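Local coordinates for protein M32 carboxypeptidase (Chitinophagaceae bacterium, PDB 7A03) that probably acts as a metal-dependent carboxypeptidase of the M32 family, removing amino acids from the C-terminal ends of peptides, at residues A[95-100]-A[148-153]; A[144-149]-A[158-163]; A[214-219]-A[229-234]; A[250-255]-A[262-267]. All coordinates share one frame; numbering follows the deposited sequence.

Interaction 1. Residues A[95-100]-A[148-153]; sequences YDKNKK and TVLGYE
Lys-100 and Val-149 mark the closest approach of the two backbones, with CA atoms 6.6 Å apart, where helix 82-100 comes up to the C-terminal turn of helix 129-150. The second helix stops at Leu-150, and Gly-151 leaves the helical conformation with a positive phi of 84°. The contact is small and lies at the surface. Val-149 reaches over with one branch: CG1 sits 3.6 Å from the carbonyl O of Lys-100, because that methyl is anti to its own backbone N (chi1 161°) while CG2 lies anti to the carbonyl carbon. Lys-100 answers with the aliphatic part of its extended chain, its CD lying 4.2 Å from the carbonyl O of Leu-150. Lys-97 comes in one turn earlier. Its chain bends at chi2 and chi3 and lays CE against the CD2 methyl of Leu-150, the two side chains passing at a slant; at 3.5 Å, CE to CD2 is tighter than usual for two carbons. One bond past CE, the ammonium NZ has polar partners, a salt bridge to Glu-163 and a hydrogen bond to Tyr-101 OH, which probably explain why CE is held so close. Leu-150 also packs on Ala-159 of helix 157-164, and Val-149 on Pro-102, just before helix 103-126, so the contact joins helices 82-100 and 129-150 beside helix 157-164 and the link into helix 103-126.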
# COMPACT_ATOMS: atom_id res chain seq x y z
N TYR A 95 19.73 -7.44 -8.74
CA TYR A 95 20.17 -8.44 -9.71
C TYR A 95 20.60 -9.73 -9.01
O TYR A 95 20.22 -10.82 -9.44
CB TYR A 95 21.31 -7.86 -10.53
CG TYR A 95 21.91 -8.77 -11.58
CD1 TYR A 95 22.97 -9.62 -11.27
CD2 TYR A 95 21.43 -8.76 -12.89
CE1 TYR A 95 23.52 -10.45 -12.25
CE2 TYR A 95 21.99 -9.59 -13.87
CZ TYR A 95 23.02 -10.42 -13.54
OH TYR A 95 23.56 -11.23 -14.51
N ASP A 96 21.36 -9.61 -7.92
CA ASP A 96 21.91 -10.80 -7.26
C ASP A 96 20.84 -11.59 -6.54
O ASP A 96 20.95 -12.83 -6.41
CB ASP A 96 23.02 -10.39 -6.28
CG ASP A 96 24.32 -10.06 -6.98
OD1 ASP A 96 24.53 -10.50 -8.12
OD2 ASP A 96 25.15 -9.35 -6.36
N LYS A 97 19.80 -10.89 -6.06
CA LYS A 97 18.68 -11.59 -5.43
C LYS A 97 18.20 -12.76 -6.30
O LYS A 97 18.08 -13.89 -5.82
CB LYS A 97 17.56 -10.59 -5.16
CG LYS A 97 16.62 -11.03 -4.06
CD LYS A 97 15.22 -11.18 -4.62
CE LYS A 97 14.48 -12.26 -3.88
NZ LYS A 97 13.12 -12.54 -4.43
N ASN A 98 17.97 -12.50 -7.59
CA ASN A 98 17.55 -13.57 -8.49
C ASN A 98 18.59 -14.68 -8.58
O ASN A 98 18.24 -15.87 -8.70
CB ASN A 98 17.28 -13.00 -9.89
CG ASN A 98 16.19 -11.95 -9.88
OD1 ASN A 98 15.03 -12.24 -9.57
ND2 ASN A 98 16.54 -10.72 -10.24
N LYS A 99 19.87 -14.33 -8.53
CA LYS A 99 20.90 -15.34 -8.69
C LYS A 99 21.02 -16.25 -7.47
O LYS A 99 21.66 -17.30 -7.56
CB LYS A 99 22.24 -14.70 -9.06
CG LYS A 99 22.15 -13.74 -10.25
CD LYS A 99 21.94 -14.48 -11.57
CE LYS A 99 21.59 -13.51 -12.71
NZ LYS A 99 21.52 -14.19 -14.04
N LYS A 100 20.41 -15.88 -6.35
CA LYS A 100 20.40 -16.80 -5.20
C LYS A 100 19.54 -18.05 -5.43
O LYS A 100 19.83 -19.10 -4.86
CB LYS A 100 19.97 -16.07 -3.93
CG LYS A 100 21.06 -15.21 -3.31
CD LYS A 100 20.49 -14.30 -2.22
CE LYS A 100 21.49 -13.22 -1.82
NZ LYS A 100 20.81 -12.00 -1.30
N THR A 148 15.47 -19.95 3.70
CA THR A 148 16.84 -20.45 3.77
C THR A 148 17.67 -20.05 2.54
O THR A 148 18.88 -19.81 2.66
CB THR A 148 16.90 -21.96 4.02
OG1 THR A 148 16.15 -22.66 3.02
CG2 THR A 148 16.32 -22.29 5.39
N VAL A 149 17.04 -19.95 1.37
CA VAL A 149 17.76 -19.51 0.17
C VAL A 149 18.15 -18.04 0.26
O VAL A 149 19.26 -17.65 -0.14
CB VAL A 149 16.92 -19.82 -1.09
CG1 VAL A 149 17.38 -18.98 -2.28
CG2 VAL A 149 16.98 -21.31 -1.40
N LEU A 150 17.25 -17.19 0.76
CA LEU A 150 17.53 -15.75 0.83
C LEU A 150 18.52 -15.41 1.93
O LEU A 150 19.30 -14.46 1.78
CB LEU A 150 16.23 -14.98 1.05
CG LEU A 150 15.25 -14.93 -0.12
CD1 LEU A 150 13.87 -14.53 0.38
CD2 LEU A 150 15.75 -13.94 -1.13
N GLY A 151 18.51 -16.17 3.02
CA GLY A 151 19.31 -15.87 4.19
C GLY A 151 18.63 -14.86 5.09
O GLY A 151 17.74 -14.10 4.69
N TYR A 152 19.06 -14.83 6.35
CA TYR A 152 18.43 -13.97 7.34
C TYR A 152 19.21 -14.10 8.64
O TYR A 152 20.03 -15.00 8.82
CB TYR A 152 16.98 -14.39 7.60
CG TYR A 152 16.86 -15.82 8.09
CD1 TYR A 152 16.97 -16.13 9.45
CD2 TYR A 152 16.67 -16.87 7.19
CE1 TYR A 152 16.88 -17.43 9.89
CE2 TYR A 152 16.57 -18.17 7.63
CZ TYR A 152 16.68 -18.45 8.98
OH TYR A 152 16.58 -19.74 9.43
N GLU A 153 18.91 -13.19 9.55
CA GLU A 153 19.37 -13.30 10.92
C GLU A 153 18.18 -13.36 11.87
O GLU A 153 17.13 -12.75 11.64
CB GLU A 153 20.27 -12.13 11.28
CG GLU A 153 21.37 -11.92 10.26
CD GLU A 153 22.45 -10.98 10.75
OE1 GLU A 153 22.97 -11.21 11.87
OE2 GLU A 153 22.77 -10.03 10.02

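Interaction 2. Residues A[144-149]-A[158-163]; sequences RKETTV and NALLNE
Thr-147 is turned with OG1 between its backbone N and carbonyl carbon (chi1 75°), which swings CG2 out over the Leu-160 side chain. Leu-160 has CG beside its own backbone N (chi1 -53°), and its isobutyl group comes to meet that methyl. CG2 of Thr-147 lies 3.8 Å from Leu-160 CG and touches both terminal methyls as well, so a single methyl fits against the whole branch point. Next to this pair, Ala-159 points its CB at the helix backbone, 3.9 Å from Thr-147 CA. The two short helical segments run at 81° to each other, their axes 9.1 Å apart: consecutive helices of this mostly helical protein, packed crosswise around a short connection, with an alanine at the point of nearest CA atoms, where a larger side chain would probably not fit so closely. OG1 of Thr-147 is spent within its own helix, bonded in the carbonyl plane to Arg-144 O at 2.6 Å, and that bond fixes the rotation of CG2. A serine here would keep the hydroxyl but lose CG2, and would probably leave a gap against Leu-160. Glu-146 adds a looser contact, OE1 4.2 Å from Leu-160 CD2, while its carboxylate is held by Lys-143 and Tyr-101. Its OE2 stands 5.0 Å from Glu-163 OE1; the lysine paired with Glu-163 probably eases that like-charge approach. Ile-373 of helix 358-374 packs on both Thr-147 and Leu-160.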
# COMPACT_ATOMS: atom_id res chain seq x y z
N ARG A 144 9.29 -21.40 3.44
CA ARG A 144 10.36 -21.66 4.40
C ARG A 144 11.66 -22.01 3.69
O ARG A 144 12.74 -21.49 4.04
CB ARG A 144 9.93 -22.73 5.41
CG ARG A 144 8.56 -22.40 6.04
CD ARG A 144 8.15 -23.44 7.06
NE ARG A 144 9.16 -23.58 8.09
CZ ARG A 144 9.19 -24.58 8.97
NH1 ARG A 144 8.26 -25.52 8.94
NH2 ARG A 144 10.16 -24.63 9.87
N LYS A 145 11.58 -22.87 2.66
CA LYS A 145 12.76 -23.11 1.82
C LYS A 145 13.33 -21.79 1.29
O LYS A 145 14.55 -21.57 1.30
CB LYS A 145 12.42 -24.05 0.66
CG LYS A 145 12.53 -25.53 0.99
CD LYS A 145 13.99 -25.98 0.99
CE LYS A 145 14.12 -27.46 1.35
NZ LYS A 145 13.24 -28.34 0.52
N GLU A 146 12.45 -20.89 0.85
CA GLU A 146 12.88 -19.61 0.32
C GLU A 146 13.60 -18.78 1.38
O GLU A 146 14.56 -18.07 1.08
CB GLU A 146 11.68 -18.85 -0.23
CG GLU A 146 12.03 -17.61 -1.04
CD GLU A 146 10.82 -16.97 -1.66
OE1 GLU A 146 9.69 -17.30 -1.25
OE2 GLU A 146 11.00 -16.13 -2.56
N THR A 147 13.13 -18.83 2.64
CA THR A 147 13.86 -18.12 3.68
C THR A 147 15.29 -18.63 3.80
O THR A 147 16.23 -17.84 3.97
CB THR A 147 13.16 -18.18 5.05
OG1 THR A 147 13.34 -19.48 5.65
CG2 THR A 147 11.69 -17.85 4.94
N THR A 148 15.47 -19.95 3.70
CA THR A 148 16.84 -20.45 3.77
C THR A 148 17.67 -20.05 2.54
O THR A 148 18.88 -19.81 2.66
CB THR A 148 16.90 -21.96 4.02
OG1 THR A 148 16.15 -22.66 3.02
CG2 THR A 148 16.32 -22.29 5.39
N VAL A 149 17.04 -19.95 1.37
CA VAL A 149 17.76 -19.51 0.17
C VAL A 149 18.15 -18.04 0.26
O VAL A 149 19.26 -17.65 -0.14
CB VAL A 149 16.92 -19.82 -1.09
CG1 VAL A 149 17.38 -18.98 -2.28
CG2 VAL A 149 16.98 -21.31 -1.40
N ASN A 158 12.19 -12.86 8.71
CA ASN A 158 12.88 -11.63 8.33
C ASN A 158 13.27 -11.64 6.87
O ASN A 158 13.36 -10.57 6.25
CB ASN A 158 14.14 -11.45 9.17
CG ASN A 158 13.82 -11.04 10.59
OD1 ASN A 158 12.70 -10.61 10.88
ND2 ASN A 158 14.80 -11.17 11.48
N ALA A 159 13.54 -12.82 6.31
CA ALA A 159 13.90 -12.88 4.89
C ALA A 159 12.74 -12.43 4.02
O ALA A 159 12.94 -11.75 3.00
CB ALA A 159 14.35 -14.29 4.51
N LEU A 160 11.51 -12.76 4.42
CA LEU A 160 10.35 -12.40 3.62
C LEU A 160 9.92 -10.96 3.90
O LEU A 160 9.61 -10.22 2.97
CB LEU A 160 9.21 -13.40 3.88
CG LEU A 160 9.62 -14.87 3.70
CD1 LEU A 160 8.42 -15.79 3.88
CD2 LEU A 160 10.21 -15.07 2.32
N LEU A 161 9.91 -10.56 5.18
CA LEU A 161 9.66 -9.16 5.52
C LEU A 161 10.57 -8.23 4.71
O LEU A 161 10.10 -7.27 4.08
CB LEU A 161 9.84 -8.92 7.03
CG LEU A 161 8.82 -9.55 7.98
CD1 LEU A 161 9.32 -9.50 9.40
CD2 LEU A 161 7.46 -8.86 7.86
N ASN A 162 11.86 -8.55 4.67
CA ASN A 162 12.83 -7.73 3.95
C ASN A 162 12.52 -7.64 2.46
O ASN A 162 12.81 -6.62 1.83
CB ASN A 162 14.24 -8.28 4.17
CG ASN A 162 15.31 -7.40 3.56
OD1 ASN A 162 15.59 -6.31 4.06
ND2 ASN A 162 15.92 -7.87 2.48
N GLU A 163 11.93 -8.69 1.88
CA GLU A 163 11.54 -8.67 0.48
C GLU A 163 10.58 -7.53 0.19
O GLU A 163 10.71 -6.85 -0.83
CB GLU A 163 10.87 -9.99 0.12
CG GLU A 163 11.84 -11.11 -0.04
CD GLU A 163 12.61 -10.97 -1.33
OE1 GLU A 163 12.02 -11.26 -2.39
OE2 GLU A 163 13.78 -10.54 -1.28

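Interaction 3. Residues A[214-219]-A[229-234]; sequences LGIDLL and GRQDIS. With CIT (citric acid), chain G.
Ile-216 on helix 208-222 and Gln-231 on strand 229-233 bring the two backbones nearest, their CA atoms 7.7 Å apart. Gln-231 carries the contact from the strand side. Its chain is fully extended, with CG anti to the backbone N (chi1 -179°), and projects the amide between two hydrophobic residues of the helix. OE1 comes to rest 3.7 Å from Ile-216 CD1, and that methyl also touches Gln-231 CB. NE2, on the other arm of the amide, lies 3.6 Å from Leu-219 CD1, the leucine running at about a right angle to the glutamine. Cut back to an alanine, this position would lose the amide and is likely to leave a gap between Ile-216 and Leu-219. The strand is an outermost one of a small three-stranded mixed sheet and runs parallel to strand 247-251, with which Arg-230 and Asp-232 make their backbone hydrogen bonds. The backbone of Gln-231 is turned to the outer edge, where a citric acid molecule, probably from the crystallisation liquor, has settled: Gln-231 N donates to its O2 at 2.9 Å in an almost straight bond (173°). Arg-230 covers the same carboxyl group, C1 lying over a face of the guanidinium. Arg-230 grips Asp-232 side-on in a salt bridge, NE to OD2 at 2.7 Å on the syn lone pair and NH2 to OD1 at 2.8 Å, with NH2 tilted out of the carboxylate plane at OD1 and both acceptors close to the guanidinium plane. Tyr-38 OH is a further partner of Asp-232 OD1.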
# COMPACT_ATOMS: atom_id res chain seq x y z
N LEU A 214 -16.80 15.52 -8.39
CA LEU A 214 -16.23 15.87 -7.09
C LEU A 214 -14.83 15.29 -6.94
O LEU A 214 -13.90 15.98 -6.51
CB LEU A 214 -17.14 15.33 -5.98
CG LEU A 214 -16.56 15.35 -4.56
CD1 LEU A 214 -16.24 16.77 -4.15
CD2 LEU A 214 -17.55 14.73 -3.59
N GLY A 215 -14.67 14.01 -7.31
CA GLY A 215 -13.36 13.39 -7.20
C GLY A 215 -12.34 14.01 -8.12
O GLY A 215 -11.18 14.24 -7.73
N ILE A 216 -12.74 14.29 -9.37
CA ILE A 216 -11.85 15.01 -10.28
C ILE A 216 -11.41 16.35 -9.69
O ILE A 216 -10.23 16.73 -9.76
CB ILE A 216 -12.52 15.19 -11.65
CG1 ILE A 216 -12.82 13.82 -12.31
CG2 ILE A 216 -11.69 16.11 -12.53
CD1 ILE A 216 -11.58 13.10 -12.80
N ASP A 217 -12.36 17.11 -9.14
CA ASP A 217 -12.05 18.41 -8.55
C ASP A 217 -11.08 18.27 -7.38
O ASP A 217 -10.12 19.04 -7.27
CB ASP A 217 -13.34 19.05 -8.05
CG ASP A 217 -14.17 19.67 -9.15
OD1 ASP A 217 -13.75 19.64 -10.33
OD2 ASP A 217 -15.25 20.20 -8.82
N LEU A 218 -11.31 17.29 -6.51
CA LEU A 218 -10.42 17.10 -5.37
C LEU A 218 -9.01 16.74 -5.83
O LEU A 218 -8.03 17.27 -5.31
CB LEU A 218 -10.98 16.03 -4.45
CG LEU A 218 -12.24 16.47 -3.71
CD1 LEU A 218 -12.83 15.29 -2.96
CD2 LEU A 218 -11.92 17.63 -2.76
N LEU A 219 -8.89 15.86 -6.82
CA LEU A 219 -7.57 15.52 -7.34
C LEU A 219 -6.87 16.75 -7.92
O LEU A 219 -5.68 16.97 -7.66
CB LEU A 219 -7.70 14.44 -8.42
CG LEU A 219 -8.06 13.03 -7.90
CD1 LEU A 219 -8.52 12.16 -9.08
CD2 LEU A 219 -6.85 12.46 -7.19
N GLY A 229 -1.79 12.44 -16.51
CA GLY A 229 -2.56 11.42 -15.83
C GLY A 229 -4.00 11.54 -16.23
O GLY A 229 -4.39 12.41 -17.04
N ARG A 230 -4.80 10.65 -15.66
CA ARG A 230 -6.23 10.61 -15.91
C ARG A 230 -6.84 9.63 -14.92
O ARG A 230 -6.13 8.81 -14.31
CB ARG A 230 -6.55 10.16 -17.35
CG ARG A 230 -6.01 8.78 -17.72
CD ARG A 230 -6.59 8.28 -19.09
NE ARG A 230 -8.03 8.07 -19.00
CZ ARG A 230 -8.94 8.90 -19.50
NH1 ARG A 230 -8.56 9.97 -20.21
NH2 ARG A 230 -10.22 8.64 -19.32
N GLN A 231 -8.15 9.72 -14.76
CA GLN A 231 -8.92 8.83 -13.91
C GLN A 231 -9.92 8.04 -14.74
O GLN A 231 -10.53 8.59 -15.67
CB GLN A 231 -9.69 9.58 -12.81
CG GLN A 231 -10.48 8.64 -11.89
CD GLN A 231 -11.15 9.35 -10.72
OE1 GLN A 231 -12.19 10.00 -10.89
NE2 GLN A 231 -10.58 9.20 -9.53
N ASP A 232 -10.11 6.78 -14.37
CA ASP A 232 -11.09 5.90 -14.98
C ASP A 232 -11.74 5.08 -13.88
O ASP A 232 -11.31 5.10 -12.72
CB ASP A 232 -10.46 5.00 -16.06
CG ASP A 232 -9.91 5.79 -17.22
OD1 ASP A 232 -10.71 6.14 -18.12
OD2 ASP A 232 -8.70 6.12 -17.22
N ILE A 233 -12.82 4.40 -14.22
CA ILE A 233 -13.50 3.49 -13.29
C ILE A 233 -12.88 2.11 -13.39
O ILE A 233 -12.60 1.60 -14.48
CB ILE A 233 -15.01 3.43 -13.61
CG1 ILE A 233 -15.67 4.80 -13.44
CG2 ILE A 233 -15.70 2.39 -12.73
CD1 ILE A 233 -15.85 5.23 -11.98
N SER A 234 -12.66 1.47 -12.23
CA SER A 234 -12.30 0.06 -12.20
C SER A 234 -12.94 -0.60 -10.98
O SER A 234 -13.51 0.08 -10.11
CB SER A 234 -10.78 -0.13 -12.27
OG SER A 234 -10.19 0.02 -10.99
C1 CIT G . -10.56 12.07 -16.63
O1 CIT G . -11.25 11.04 -16.82
O2 CIT G . -9.38 11.94 -16.23
C2 CIT G . -11.15 13.44 -16.91

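Interaction 4. Residues A[250-255]-A[262-267]; sequences TTRIDE and TWSCIH
Thr-251, the last residue of strand 247-251, points its CB at helix 258-277 and meets Cys-265 with every side-chain atom. CB itself lies 3.8 Å from the sulfur SG. From there the chain forks. OG1, set anti to the backbone N (chi1 -169°), leads into the helix, where it stands 3.5 Å from Cys-265 SG and 3.8 Å from Ser-264 CB. The methyl CG2 takes the other branch and touches the same sulfur at 4.0 Å, which leaves SG lodged against the forked end of the threonine. Backbones are close here too, with the CA atoms of Thr-251 and Cys-265 6.1 Å apart. Ser-264 meets the threonine through CB, while its OG is hydrogen-bonded to Asn-260 O in the preceding turn. Arg-252 follows the strand and passes at a looser distance, NE 4.5 Å from Ser-264 OG. The strand end and this helix thus pack through small residues. The helix continues into His-267, the first residue of a probable HExxH zinc-peptidase motif with Glu-268 and His-271, as expected for an M32 enzyme, although no metal is bound to these histidines here. His-267 ND1 is hydrogen-bonded to Glu-304 OE1 of helix 293-307, and Gln-231 of the neighbouring strand covers Cys-265 from another direction. The chemistry is that of packing rather than bonding: the hydroxyl of Thr-251 is buried against carbon and sulfur and has no polar partner in the model, which probably carries an energetic cost.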
# COMPACT_ATOMS: atom_id res chain seq x y z
N THR A 250 -7.62 4.93 -10.74
CA THR A 250 -9.00 4.48 -10.92
C THR A 250 -9.78 4.69 -9.64
O THR A 250 -9.21 4.83 -8.55
CB THR A 250 -9.07 3.01 -11.38
OG1 THR A 250 -8.61 2.15 -10.33
CG2 THR A 250 -8.18 2.79 -12.61
N THR A 251 -11.09 4.73 -9.78
CA THR A 251 -11.96 4.83 -8.62
C THR A 251 -13.20 4.01 -8.90
O THR A 251 -13.38 3.46 -9.99
CB THR A 251 -12.23 6.29 -8.24
OG1 THR A 251 -12.86 6.33 -6.95
CG2 THR A 251 -13.13 6.96 -9.28
N ARG A 252 -14.07 3.93 -7.90
CA ARG A 252 -15.35 3.28 -8.03
C ARG A 252 -16.37 4.14 -7.31
O ARG A 252 -16.07 4.77 -6.29
CB ARG A 252 -15.33 1.88 -7.39
CG ARG A 252 -14.66 1.85 -6.04
CD ARG A 252 -14.77 0.49 -5.37
NE ARG A 252 -14.38 0.57 -3.96
CZ ARG A 252 -14.96 -0.13 -2.99
NH1 ARG A 252 -15.96 -0.96 -3.28
NH2 ARG A 252 -14.56 0.00 -1.74
N ILE A 253 -17.58 4.17 -7.83
CA ILE A 253 -18.64 5.00 -7.28
C ILE A 253 -19.76 4.10 -6.79
O ILE A 253 -20.22 3.21 -7.52
CB ILE A 253 -19.17 5.98 -8.34
CG1 ILE A 253 -18.08 6.95 -8.76
CG2 ILE A 253 -20.39 6.75 -7.79
CD1 ILE A 253 -18.38 7.66 -10.04
N ASP A 254 -20.22 4.34 -5.55
CA ASP A 254 -21.43 3.74 -5.00
C ASP A 254 -22.42 4.88 -4.82
O ASP A 254 -22.19 5.77 -4.00
CB ASP A 254 -21.16 3.03 -3.67
CG ASP A 254 -22.33 2.19 -3.21
OD1 ASP A 254 -23.48 2.52 -3.56
OD2 ASP A 254 -22.11 1.18 -2.49
N GLU A 255 -23.52 4.87 -5.59
CA GLU A 255 -24.49 5.95 -5.44
C GLU A 255 -25.22 5.93 -4.11
O GLU A 255 -25.90 6.92 -3.79
CB GLU A 255 -25.55 5.95 -6.55
CG GLU A 255 -25.03 5.94 -7.97
CD GLU A 255 -26.08 5.44 -8.94
OE1 GLU A 255 -27.21 5.13 -8.49
OE2 GLU A 255 -25.78 5.35 -10.15
N THR A 262 -15.08 9.20 -2.56
CA THR A 262 -14.33 10.41 -2.26
C THR A 262 -12.99 10.06 -1.62
O THR A 262 -11.92 10.56 -2.04
CB THR A 262 -15.17 11.34 -1.37
OG1 THR A 262 -16.14 12.00 -2.19
CG2 THR A 262 -14.30 12.38 -0.67
N TRP A 263 -13.02 9.16 -0.64
CA TRP A 263 -11.79 8.77 0.04
C TRP A 263 -10.94 7.82 -0.80
O TRP A 263 -9.70 7.85 -0.68
CB TRP A 263 -12.06 8.26 1.46
CG TRP A 263 -12.49 9.41 2.34
CD1 TRP A 263 -11.69 10.21 3.09
CD2 TRP A 263 -13.81 9.95 2.44
NE1 TRP A 263 -12.44 11.20 3.69
CE2 TRP A 263 -13.75 11.05 3.32
CE3 TRP A 263 -15.05 9.58 1.91
CZ2 TRP A 263 -14.87 11.80 3.65
CZ3 TRP A 263 -16.16 10.33 2.23
CH2 TRP A 263 -16.07 11.42 3.08
N SER A 264 -11.55 7.00 -1.67
CA SER A 264 -10.74 6.25 -2.62
C SER A 264 -9.93 7.20 -3.51
O SER A 264 -8.74 6.98 -3.78
CB SER A 264 -11.62 5.36 -3.50
OG SER A 264 -12.19 4.29 -2.77
N CYS A 265 -10.60 8.25 -4.00
CA CYS A 265 -9.95 9.20 -4.89
C CYS A 265 -8.81 9.90 -4.18
O CYS A 265 -7.72 10.06 -4.73
CB CYS A 265 -10.98 10.24 -5.30
SG CYS A 265 -12.10 9.71 -6.60
N ILE A 266 -9.03 10.34 -2.93
CA ILE A 266 -7.95 11.03 -2.22
C ILE A 266 -6.79 10.08 -1.96
O ILE A 266 -5.61 10.45 -2.10
CB ILE A 266 -8.47 11.65 -0.91
CG1 ILE A 266 -9.60 12.66 -1.21
CG2 ILE A 266 -7.31 12.31 -0.16
CD1 ILE A 266 -10.35 13.10 0.01
N HIS A 267 -7.10 8.83 -1.60
CA HIS A 267 -6.09 7.81 -1.34
C HIS A 267 -5.21 7.58 -2.58
O HIS A 267 -3.95 7.66 -2.52
CB HIS A 267 -6.84 6.54 -0.95
CG HIS A 267 -5.96 5.40 -0.56
ND1 HIS A 267 -5.65 5.11 0.76
CD2 HIS A 267 -5.36 4.45 -1.31
CE1 HIS A 267 -4.90 4.02 0.79
NE2 HIS A 267 -4.69 3.61 -0.45

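How the interactions relate
The four contacts fall into two pairs on opposite sides of the chain's centre, interactions 1 and 2 lying some 35 to 40 Å, centre to centre, from interactions 3 and 4. Interactions 1 and 2 share helix 129-150 and are tied by the Lys-97 to Glu-163 salt bridge; the first is a surface contact with lysine chains against a methyl and backbone carbonyls, the second a buried helix crossing. Interactions 3 and 4 use neighbouring strands of one small sheet: Asp-232 O and Thr-251 N are probably hydrogen-bonded, and Gln-231 packs on Cys-265. Here helices lie against strands, with an amide among aliphatic groups in the buried interaction 3 and a hydroxyl against sulfur in the partly buried interaction 4.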